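Local coordinates for protein tudor (Drosophila melanogaster, PDB 3NTK), which binds the Piwi protein Aubergine in a methylarginine-dependent way and is required in oogenesis for the formation of primordial germ cells, at residues Val8-Pro14 with Leu126-Ile130; Asp24-Leu28 with Arg106-His110; Leu53-Pro59 with Thr91-Leu97; Arg109-Asp114 with Gly149-Leu155. All blocks are in the same frame, centred on the assembly; numbering follows the deposited sequence.

Interaction 1. Residues Val8-Pro14 with Leu126-Ile130; sequences VVQFDGP and LQSFI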
# COMPACT_ATOMS: atom_id res chain seq x y z
N VAL A 8 3.63 7.06 -3.92
CA VAL A 8 3.75 6.60 -2.54
C VAL A 8 2.37 6.77 -1.91
O VAL A 8 1.82 7.87 -1.89
CB VAL A 8 4.79 7.44 -1.77
CG1 VAL A 8 4.86 6.99 -0.32
CG2 VAL A 8 6.16 7.31 -2.43
N VAL A 9 1.81 5.68 -1.39
CA VAL A 9 0.48 5.75 -0.79
C VAL A 9 0.49 5.76 0.73
O VAL A 9 -0.49 6.15 1.36
CB VAL A 9 -0.42 4.58 -1.28
CG1 VAL A 9 -0.66 4.71 -2.78
CG2 VAL A 9 0.23 3.24 -0.95
N GLN A 10 1.61 5.32 1.31
CA GLN A 10 1.75 5.29 2.76
C GLN A 10 3.24 5.45 3.06
O GLN A 10 4.07 4.77 2.47
CB GLN A 10 1.26 3.94 3.30
CG GLN A 10 1.14 3.89 4.81
CD GLN A 10 -0.09 4.62 5.32
OE1 GLN A 10 -0.29 4.75 6.53
NE2 GLN A 10 -0.93 5.08 4.40
N PHE A 11 3.58 6.35 3.98
CA PHE A 11 4.98 6.57 4.30
C PHE A 11 5.22 6.77 5.80
O PHE A 11 4.98 7.84 6.34
CB PHE A 11 5.50 7.78 3.52
CG PHE A 11 7.00 7.92 3.54
CD1 PHE A 11 7.63 8.66 4.53
CD2 PHE A 11 7.78 7.31 2.56
CE1 PHE A 11 9.03 8.79 4.55
CE2 PHE A 11 9.17 7.44 2.56
CZ PHE A 11 9.79 8.18 3.56
N ASP A 12 5.69 5.72 6.46
CA ASP A 12 5.99 5.81 7.88
C ASP A 12 7.43 6.27 8.06
O ASP A 12 7.79 6.86 9.08
CB ASP A 12 5.77 4.46 8.57
CG ASP A 12 4.30 4.11 8.69
OD1 ASP A 12 3.52 4.96 9.17
OD2 ASP A 12 3.91 2.97 8.32
N GLY A 13 8.24 6.01 7.03
CA GLY A 13 9.63 6.40 7.06
C GLY A 13 10.40 5.71 5.94
O GLY A 13 9.84 4.87 5.24
N PRO A 14 11.68 6.04 5.75
CA PRO A 14 12.47 5.41 4.69
C PRO A 14 12.51 3.88 4.81
O PRO A 14 12.53 3.19 3.80
CB PRO A 14 13.85 6.03 4.87
CG PRO A 14 13.54 7.40 5.40
CD PRO A 14 12.46 7.10 6.42
N LEU A 126 12.78 13.57 4.67
CA LEU A 126 11.95 12.85 3.72
C LEU A 126 10.47 12.82 4.07
O LEU A 126 9.62 12.89 3.19
CB LEU A 126 12.47 11.42 3.52
CG LEU A 126 13.22 11.21 2.21
CD1 LEU A 126 13.73 9.77 2.11
CD2 LEU A 126 12.29 11.53 1.04
N GLN A 127 10.16 12.71 5.36
CA GLN A 127 8.76 12.67 5.80
C GLN A 127 7.97 13.87 5.26
O GLN A 127 6.93 13.70 4.63
CB GLN A 127 8.69 12.67 7.33
CG GLN A 127 7.28 12.47 7.87
CD GLN A 127 6.81 11.03 7.74
OE1 GLN A 127 5.62 10.74 7.86
NE2 GLN A 127 7.75 10.11 7.53
N SER A 128 8.48 15.07 5.50
CA SER A 128 7.82 16.29 5.05
C SER A 128 7.88 16.47 3.53
O SER A 128 6.99 17.07 2.93
CB SER A 128 8.42 17.52 5.75
OG SER A 128 9.78 17.70 5.38
N PHE A 129 8.94 15.96 2.91
CA PHE A 129 9.09 16.08 1.47
C PHE A 129 8.01 15.24 0.79
O PHE A 129 7.38 15.68 -0.18
CB PHE A 129 10.49 15.61 1.06
CG PHE A 129 10.77 15.73 -0.42
CD1 PHE A 129 10.38 14.72 -1.30
CD2 PHE A 129 11.41 16.85 -0.92
CE1 PHE A 129 10.64 14.83 -2.66
CE2 PHE A 129 11.67 16.97 -2.29
CZ PHE A 129 11.29 15.95 -3.16
N ILE A 130 7.79 14.04 1.31
CA ILE A 130 6.80 13.11 0.77
C ILE A 130 5.37 13.57 1.06
O ILE A 130 4.51 13.51 0.18
CB ILE A 130 6.99 11.69 1.35
CG1 ILE A 130 8.39 11.17 1.04
CG2 ILE A 130 5.93 10.76 0.77
CD1 ILE A 130 8.71 11.06 -0.44
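F11 and I130 centre a buried, apolar strand-to-helix contact at the mouth of the OB-fold half of this extended Tudor domain, where the end of strand 4-11 meets helix 120-131. I130 lays its CG1 almost squarely over one face of the F11 ring, 4.0 Å from the ring centroid and only 6° off the normal, a CH-pi contact. The CG2 branch of the same isoleucine runs back to F11 CB and to V8 CG1, the latter at 4.1 Å, so one beta-branched residue serves both inward-facing residues of the strand. F11 reaches the helix because its CG is anti to the backbone N (chi1 -167°), which swings the ring across the gap; its CZ then comes to 4.2 Å from L126 CB. In an OB-fold the helix between the third and fourth strands plugs one end of the barrel, and helix 120-131 occupies just that position. The opposite ring face of F11 carries the carbonyl oxygen of G13, near the rim, while the amide end of Q127 lies at its edge with the two planes 48° apart. Were F11 cut back to an alanine, I130 CG1 would probably lose its aromatic partner and a gap open beneath the helix. Further on, P14 CG meets L126 CD1 at 4.1 Å, and both residues also rest on L113 of strand 109-113.

Interaction 2. Residues Asp24-Leu28 with Arg106-His110; sequences DVPAL and RYSRH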
# COMPACT_ATOMS: atom_id res chain seq x y z
N ASP A 24 0.88 -1.38 -12.38
CA ASP A 24 -0.27 -2.08 -11.78
C ASP A 24 -1.56 -1.26 -11.75
O ASP A 24 -2.61 -1.78 -11.38
CB ASP A 24 0.05 -2.53 -10.35
CG ASP A 24 1.13 -3.59 -10.29
OD1 ASP A 24 1.35 -4.29 -11.30
OD2 ASP A 24 1.75 -3.74 -9.21
N VAL A 25 -1.48 0.02 -12.12
CA VAL A 25 -2.67 0.87 -12.08
C VAL A 25 -3.85 0.32 -12.87
O VAL A 25 -4.97 0.29 -12.36
CB VAL A 25 -2.33 2.31 -12.57
CG1 VAL A 25 -3.60 3.15 -12.67
CG2 VAL A 25 -1.36 2.96 -11.59
N PRO A 26 -3.64 -0.12 -14.12
CA PRO A 26 -4.76 -0.66 -14.90
C PRO A 26 -5.46 -1.80 -14.18
O PRO A 26 -6.69 -1.81 -14.06
CB PRO A 26 -4.09 -1.13 -16.19
CG PRO A 26 -2.93 -0.17 -16.33
CD PRO A 26 -2.40 -0.11 -14.92
N ALA A 27 -4.68 -2.76 -13.69
CA ALA A 27 -5.23 -3.91 -12.97
C ALA A 27 -5.97 -3.46 -11.72
O ALA A 27 -7.04 -3.97 -11.39
CB ALA A 27 -4.12 -4.89 -12.62
N LEU A 28 -5.40 -2.48 -11.01
CA LEU A 28 -6.03 -1.98 -9.80
C LEU A 28 -7.36 -1.31 -10.12
O LEU A 28 -8.34 -1.47 -9.38
CB LEU A 28 -5.12 -0.97 -9.09
CG LEU A 28 -5.71 -0.33 -7.83
CD1 LEU A 28 -6.07 -1.41 -6.82
CD2 LEU A 28 -4.72 0.67 -7.24
N ARG A 106 -1.66 -8.41 -4.45
CA ARG A 106 -1.90 -7.11 -3.84
C ARG A 106 -1.37 -6.03 -4.77
O ARG A 106 -0.32 -6.21 -5.42
CB ARG A 106 -1.20 -7.03 -2.48
CG ARG A 106 0.31 -7.22 -2.53
CD ARG A 106 0.90 -7.09 -1.12
NE ARG A 106 0.70 -5.74 -0.60
CZ ARG A 106 0.50 -5.44 0.68
NH1 ARG A 106 0.45 -6.40 1.60
NH2 ARG A 106 0.33 -4.17 1.03
N TYR A 107 -2.07 -4.90 -4.85
CA TYR A 107 -1.65 -3.82 -5.73
C TYR A 107 -0.87 -2.68 -5.09
O TYR A 107 -0.57 -1.69 -5.74
CB TYR A 107 -2.84 -3.29 -6.54
CG TYR A 107 -3.32 -4.30 -7.56
CD1 TYR A 107 -2.44 -4.83 -8.50
CD2 TYR A 107 -4.63 -4.76 -7.55
CE1 TYR A 107 -2.86 -5.79 -9.42
CE2 TYR A 107 -5.06 -5.72 -8.46
CZ TYR A 107 -4.17 -6.24 -9.39
OH TYR A 107 -4.58 -7.19 -10.29
N SER A 108 -0.56 -2.83 -3.80
CA SER A 108 0.29 -1.86 -3.11
C SER A 108 1.50 -2.72 -2.73
O SER A 108 1.35 -3.93 -2.48
CB SER A 108 -0.38 -1.28 -1.85
OG SER A 108 -0.44 -2.20 -0.78
N ARG A 109 2.68 -2.13 -2.73
CA ARG A 109 3.88 -2.88 -2.40
C ARG A 109 4.64 -2.26 -1.25
O ARG A 109 4.85 -1.04 -1.22
CB ARG A 109 4.81 -2.95 -3.61
CG ARG A 109 4.14 -3.52 -4.82
CD ARG A 109 5.13 -3.71 -5.94
NE ARG A 109 4.45 -4.12 -7.16
CZ ARG A 109 5.07 -4.56 -8.24
NH1 ARG A 109 6.40 -4.64 -8.26
NH2 ARG A 109 4.37 -4.91 -9.31
N HIS A 110 5.05 -3.09 -0.30
CA HIS A 110 5.82 -2.61 0.82
C HIS A 110 7.27 -2.47 0.35
O HIS A 110 7.79 -3.35 -0.35
CB HIS A 110 5.74 -3.58 2.01
CG HIS A 110 6.44 -3.08 3.23
ND1 HIS A 110 7.55 -3.70 3.76
CD2 HIS A 110 6.22 -1.98 4.00
CE1 HIS A 110 7.98 -3.01 4.81
NE2 HIS A 110 7.19 -1.97 4.97
O HOH W 1 1.85 -1.87 -7.20
O HOH W 2 1.64 -5.75 -7.09
O HOH W 3 -7.25 -6.89 -11.11
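D24 and R109 form a salt bridge at the surface, beside the ring of Y107, which packs on the N-terminal part of helix 25-38. R109 NH2 donates to D24 OD2 at 2.9 Å on the syn side of the carboxylate, 22° out of its plane, and R109 NE adds a weak bond to the same oxygen. Aspartate suits the place: its short chain sets CB against Y107 CD1, at 3.9 Å, while presenting a charged oxygen that can accept several bonds to the arginine. Two waters also donate to OD2: one ties it to Y107 O, the other, 2.6 Å from R106 O, to the preceding carbonyl. With CG anti to the carbonyl carbon (chi1 -70°), Y107 turns one ring face to the peptide joining A27 and L28, with L28 N above the ring centre. A27 is small enough to let the phenol close in, its CB lying 3.5 Å from Y107 CZ, while L28 CD1 covers Y107 CD2 at 3.7 Å. A third water joins A27 O to Y107 OH. In the second shell, L28 N bonds to D24 O, R106 NE grips S108 O at 2.7 Å, and Y107 N is held by the D84 carboxylate. The contact fixes the start of the long helix against the segment leading into strand 109-113, where the Tudor barrel and OB-fold of an extended Tudor domain join.

Interaction 3. Residues Leu53-Pro59 with Thr91-Leu97; sequences LCVAQFP and TQQFRQL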
# COMPACT_ATOMS: atom_id res chain seq x y z
N LEU A 53 -8.72 -13.27 4.27
CA LEU A 53 -8.86 -12.27 3.22
C LEU A 53 -10.35 -12.01 3.02
O LEU A 53 -11.15 -12.95 3.04
CB LEU A 53 -8.24 -12.78 1.92
CG LEU A 53 -7.57 -11.73 1.03
CD1 LEU A 53 -6.38 -11.13 1.77
CD2 LEU A 53 -7.12 -12.37 -0.27
N CYS A 54 -10.72 -10.75 2.83
CA CYS A 54 -12.12 -10.42 2.64
C CYS A 54 -12.25 -9.03 2.02
O CYS A 54 -11.28 -8.47 1.51
CB CYS A 54 -12.85 -10.43 3.99
SG CYS A 54 -12.23 -9.18 5.16
N VAL A 55 -13.46 -8.51 2.06
CA VAL A 55 -13.77 -7.18 1.56
C VAL A 55 -14.18 -6.45 2.83
O VAL A 55 -15.05 -6.91 3.56
CB VAL A 55 -14.95 -7.21 0.57
CG1 VAL A 55 -15.33 -5.80 0.16
CG2 VAL A 55 -14.57 -8.02 -0.66
N ALA A 56 -13.53 -5.33 3.11
CA ALA A 56 -13.82 -4.57 4.32
C ALA A 56 -14.01 -3.09 4.02
O ALA A 56 -13.43 -2.55 3.08
CB ALA A 56 -12.70 -4.77 5.33
N GLN A 57 -14.83 -2.44 4.83
CA GLN A 57 -15.09 -1.02 4.62
C GLN A 57 -14.13 -0.15 5.43
O GLN A 57 -13.92 -0.38 6.62
CB GLN A 57 -16.53 -0.70 5.00
CG GLN A 57 -16.91 0.75 4.76
CD GLN A 57 -18.37 1.02 5.08
OE1 GLN A 57 -18.82 0.78 6.20
NE2 GLN A 57 -19.11 1.52 4.10
N PHE A 58 -13.55 0.83 4.77
CA PHE A 58 -12.64 1.78 5.41
C PHE A 58 -13.55 2.87 5.96
O PHE A 58 -14.12 3.64 5.20
CB PHE A 58 -11.67 2.35 4.36
CG PHE A 58 -10.66 3.32 4.91
CD1 PHE A 58 -10.22 3.22 6.22
CD2 PHE A 58 -10.10 4.28 4.08
CE1 PHE A 58 -9.23 4.08 6.71
CE2 PHE A 58 -9.10 5.15 4.56
CZ PHE A 58 -8.67 5.04 5.87
N PRO A 59 -13.71 2.93 7.29
CA PRO A 59 -14.55 3.92 7.98
C PRO A 59 -14.37 5.37 7.57
O PRO A 59 -15.32 6.14 7.52
CB PRO A 59 -14.21 3.70 9.45
CG PRO A 59 -13.87 2.24 9.50
CD PRO A 59 -13.01 2.08 8.27
N THR A 91 -12.17 -1.80 11.58
CA THR A 91 -13.49 -1.75 10.97
C THR A 91 -14.39 -2.85 11.52
O THR A 91 -13.93 -3.77 12.18
CB THR A 91 -13.41 -1.88 9.44
OG1 THR A 91 -14.72 -1.77 8.87
CG2 THR A 91 -12.81 -3.23 9.05
N GLN A 92 -15.69 -2.74 11.25
CA GLN A 92 -16.66 -3.73 11.71
C GLN A 92 -17.45 -4.30 10.53
O GLN A 92 -18.25 -5.21 10.70
CB GLN A 92 -17.66 -3.10 12.69
CG GLN A 92 -17.06 -2.60 13.98
CD GLN A 92 -18.13 -2.07 14.93
OE1 GLN A 92 -18.86 -1.14 14.59
NE2 GLN A 92 -18.22 -2.66 16.12
N GLN A 93 -17.22 -3.75 9.35
CA GLN A 93 -17.95 -4.19 8.17
C GLN A 93 -17.12 -5.07 7.24
O GLN A 93 -16.16 -4.60 6.62
CB GLN A 93 -18.47 -2.97 7.40
CG GLN A 93 -19.31 -2.01 8.25
CD GLN A 93 -20.48 -2.71 8.94
OE1 GLN A 93 -21.12 -3.59 8.36
NE2 GLN A 93 -20.77 -2.30 10.17
N PHE A 94 -17.50 -6.34 7.15
CA PHE A 94 -16.78 -7.28 6.30
C PHE A 94 -17.73 -8.05 5.40
O PHE A 94 -18.81 -8.47 5.82
CB PHE A 94 -16.02 -8.31 7.15
CG PHE A 94 -15.27 -7.70 8.29
CD1 PHE A 94 -15.88 -7.52 9.52
CD2 PHE A 94 -13.95 -7.31 8.14
CE1 PHE A 94 -15.19 -6.95 10.59
CE2 PHE A 94 -13.24 -6.74 9.20
CZ PHE A 94 -13.87 -6.56 10.43
N ARG A 95 -17.32 -8.22 4.15
CA ARG A 95 -18.11 -8.97 3.20
C ARG A 95 -17.20 -9.99 2.55
O ARG A 95 -15.97 -9.84 2.55
CB ARG A 95 -18.73 -8.03 2.17
CG ARG A 95 -19.65 -7.01 2.84
CD ARG A 95 -20.41 -6.15 1.87
NE ARG A 95 -21.23 -5.18 2.59
CZ ARG A 95 -21.96 -4.24 2.01
NH1 ARG A 95 -21.99 -4.14 0.69
NH2 ARG A 95 -22.64 -3.38 2.76
N GLN A 96 -17.79 -11.04 2.00
CA GLN A 96 -17.00 -12.09 1.38
C GLN A 96 -16.37 -11.68 0.05
O GLN A 96 -17.00 -11.02 -0.78
CB GLN A 96 -17.86 -13.34 1.21
CG GLN A 96 -18.16 -13.99 2.55
CD GLN A 96 -18.81 -15.35 2.41
OE1 GLN A 96 -18.43 -16.14 1.54
NE2 GLN A 96 -19.78 -15.63 3.27
N LEU A 97 -15.11 -12.06 -0.13
CA LEU A 97 -14.40 -11.75 -1.36
C LEU A 97 -14.52 -12.93 -2.31
O LEU A 97 -14.10 -14.04 -1.99
CB LEU A 97 -12.92 -11.48 -1.05
CG LEU A 97 -11.97 -11.20 -2.22
CD1 LEU A 97 -12.33 -9.87 -2.89
CD2 LEU A 97 -10.53 -11.16 -1.69
O HOH W 4 -13.56 -13.67 1.81
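L97 and V55 pack together where strand 53-58 runs antiparallel to the later part of strand 87-95. Traced outward, L97 CB touches both C54 CA and V55 CG2, each at 3.9 Å. With CG anti to its backbone N (chi1 177°), the side chain then reaches over the strand and divides: CD1 meets V55 CG2 at 3.7 Å, and CD2 meets L53 CD2 at 3.9 Å. A branched aliphatic chain is apt here, since each methyl finds a different neighbour. Below it the strands are stitched by backbone bonds. V55 and R95 make a hydrogen-bonded pair, the straighter link being R95 N to V55 O at 2.7 Å and 169°; A56 and F94 follow as a non-hydrogen-bonded pair, and Q57 N reaches Q93 O at 3.1 Å. F94 lies on the same face as A56, its ring edge turned to C54 SG, which is 3.9 Å from F94 CD2 in a sulfur-aromatic contact; V80 and F45 also touch this ring. On the other face R95 extends beyond V55 to the backbone carbonyl of E39. Because the first and last strands of the four-stranded sheet pair here, this seam closes the SH3-like barrel of the Tudor domain. At the far end T91 replaces a main-chain rung: its OG1 donates to Q57 O at 2.8 Å and accepts from Q93 N, forming an ST turn. Polar backbone links therefore set the register of the seam, apolar side chains seal it, and a threonine hydroxyl satisfies the carbonyl of Q57 beyond the A56-F94 pair.

Interaction 4. Residues Arg109-Asp114 with Gly149-Leu155; sequences RHCELD and GTHVVRL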
# COMPACT_ATOMS: atom_id res chain seq x y z
N ARG A 109 2.68 -2.13 -2.73
CA ARG A 109 3.88 -2.88 -2.40
C ARG A 109 4.64 -2.26 -1.25
O ARG A 109 4.85 -1.04 -1.22
CB ARG A 109 4.81 -2.95 -3.61
CG ARG A 109 4.14 -3.52 -4.82
CD ARG A 109 5.13 -3.71 -5.94
NE ARG A 109 4.45 -4.12 -7.16
CZ ARG A 109 5.07 -4.56 -8.24
NH1 ARG A 109 6.40 -4.64 -8.26
NH2 ARG A 109 4.37 -4.91 -9.31
N HIS A 110 5.05 -3.09 -0.30
CA HIS A 110 5.82 -2.61 0.82
C HIS A 110 7.27 -2.47 0.35
O HIS A 110 7.79 -3.35 -0.35
CB HIS A 110 5.74 -3.58 2.01
CG HIS A 110 6.44 -3.08 3.23
ND1 HIS A 110 7.55 -3.70 3.76
CD2 HIS A 110 6.22 -1.98 4.00
CE1 HIS A 110 7.98 -3.01 4.81
NE2 HIS A 110 7.19 -1.97 4.97
N CYS A 111 7.90 -1.37 0.75
CA CYS A 111 9.28 -1.08 0.38
C CYS A 111 10.07 -0.54 1.55
O CYS A 111 9.50 -0.02 2.51
CB CYS A 111 9.35 0.01 -0.70
SG CYS A 111 8.50 -0.30 -2.23
N GLU A 112 11.39 -0.66 1.47
CA GLU A 112 12.28 -0.11 2.48
C GLU A 112 13.50 0.38 1.71
O GLU A 112 13.99 -0.30 0.81
CB GLU A 112 12.67 -1.14 3.55
CG GLU A 112 13.51 -2.32 3.12
CD GLU A 112 13.96 -3.16 4.31
OE1 GLU A 112 13.10 -3.50 5.16
OE2 GLU A 112 15.17 -3.49 4.42
N LEU A 113 13.97 1.57 2.05
CA LEU A 113 15.12 2.14 1.36
C LEU A 113 16.44 1.47 1.67
O LEU A 113 16.67 1.01 2.79
CB LEU A 113 15.26 3.63 1.69
CG LEU A 113 14.32 4.64 1.05
CD1 LEU A 113 14.75 6.05 1.46
CD2 LEU A 113 14.34 4.49 -0.46
N ASP A 114 17.29 1.44 0.66
CA ASP A 114 18.65 0.93 0.80
C ASP A 114 19.20 2.03 1.70
O ASP A 114 19.32 3.18 1.26
CB ASP A 114 19.33 0.94 -0.56
CG ASP A 114 20.84 0.75 -0.48
OD1 ASP A 114 21.41 0.78 0.63
OD2 ASP A 114 21.45 0.57 -1.55
N GLY A 149 8.31 -10.44 0.87
CA GLY A 149 7.64 -9.76 -0.22
C GLY A 149 8.05 -8.30 -0.32
O GLY A 149 7.78 -7.64 -1.32
N THR A 150 8.72 -7.81 0.72
CA THR A 150 9.17 -6.42 0.75
C THR A 150 10.28 -6.14 -0.27
O THR A 150 11.20 -6.94 -0.41
CB THR A 150 9.70 -6.05 2.14
OG1 THR A 150 8.65 -6.17 3.10
CG2 THR A 150 10.25 -4.62 2.15
N HIS A 151 10.17 -5.02 -0.97
CA HIS A 151 11.19 -4.62 -1.94
C HIS A 151 12.21 -3.70 -1.28
O HIS A 151 11.83 -2.77 -0.57
CB HIS A 151 10.60 -3.80 -3.10
CG HIS A 151 9.76 -4.58 -4.06
ND1 HIS A 151 10.15 -5.78 -4.60
CD2 HIS A 151 8.57 -4.27 -4.64
CE1 HIS A 151 9.25 -6.18 -5.48
NE2 HIS A 151 8.29 -5.28 -5.53
N VAL A 152 13.50 -3.96 -1.51
CA VAL A 152 14.54 -3.07 -1.00
C VAL A 152 14.77 -2.19 -2.23
O VAL A 152 15.07 -2.71 -3.30
CB VAL A 152 15.84 -3.81 -0.65
CG1 VAL A 152 16.93 -2.79 -0.28
CG2 VAL A 152 15.59 -4.76 0.52
N VAL A 153 14.61 -0.88 -2.08
CA VAL A 153 14.72 0.01 -3.23
C VAL A 153 15.57 1.26 -3.06
O VAL A 153 15.99 1.61 -1.96
CB VAL A 153 13.30 0.50 -3.65
CG1 VAL A 153 12.34 -0.68 -3.78
CG2 VAL A 153 12.77 1.50 -2.61
N ARG A 154 15.82 1.93 -4.18
CA ARG A 154 16.53 3.20 -4.22
C ARG A 154 15.44 4.12 -4.76
O ARG A 154 14.79 3.81 -5.76
CB ARG A 154 17.71 3.16 -5.17
CG ARG A 154 18.89 2.37 -4.65
CD ARG A 154 20.01 2.33 -5.68
NE ARG A 154 21.04 1.37 -5.31
CZ ARG A 154 21.96 0.91 -6.15
NH1 ARG A 154 21.98 1.32 -7.41
NH2 ARG A 154 22.86 0.03 -5.73
N LEU A 155 15.24 5.25 -4.09
CA LEU A 155 14.20 6.19 -4.47
C LEU A 155 14.68 7.36 -5.32
O LEU A 155 15.76 7.92 -5.09
CB LEU A 155 13.51 6.71 -3.20
CG LEU A 155 12.29 7.63 -3.34
CD1 LEU A 155 11.14 6.88 -3.97
CD2 LEU A 155 11.90 8.15 -1.96
O HOH W 5 6.63 -5.34 -1.96
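H110 and T150 meet edge-on: T150 OG1 lies in the plane of the imidazole, 2.8 Å from H110 ND1, in a nearly straight hydrogen bond that either group could donate. CG of H110, anti to the backbone N (chi1 -176°), carries the ring there. The ring's other nitrogen, NE2, is held by the hydroxyl of S16, so the imidazole ties strand 16-21 to the residue leading into strand 151-157. A leucine here would probably leave the hydroxyls of T150 and S16 without this shared mate. One residue earlier, the extended R109, held chiefly by D24, passes the edge of the H151 ring with its CD 3.6 Å from H151 NE2, and NH1 gives that nitrogen a weak bond, the guanidinium and ring planes standing 43° apart. The strands pair in parallel. H151 and V153 each bond to the residues flanking their opposite number, as in H151 N to H110 O at 3.0 Å and D114 N to V153 O at 2.9 Å. C111, L113 and V153 share the buried face, where L113 CD2 crosses to L155 CB at 3.6 Å; E112 lies beside V152 on the other, its carboxylate drawn to K146. D114 and R154 run side by side in a long salt bridge, 3.9 Å from OD2 to NE, each with another partner, S116 and E141 respectively. Strand 109-113 has strand 16-21 along its other edge, and strand 151-157 has strand 137-145. The parallel pairing of the third and fifth strands closes the curled sheet of the OB-fold, while L113 also touches P14 near helix 120-131.

How the interactions relate
Interaction 1 is the buried contact, almost wholly apolar, with a helix seated on the end of the OB-fold barrel. Interaction 4, partly buried, closes that same barrel through parallel backbone bonds, and the two touch where P14 O approaches L113 N and L126 packs on L113. Interaction 2 shares R109 and H110 with interaction 4, yet lies at the surface and relies on charge and water: the arginine of the barrel strand also holds D24, near the start of the linking helix. Interaction 3 stands apart, its centre about 27 Å from that of interaction 4, and closes the other barrel, the Tudor core, by antiparallel pairing.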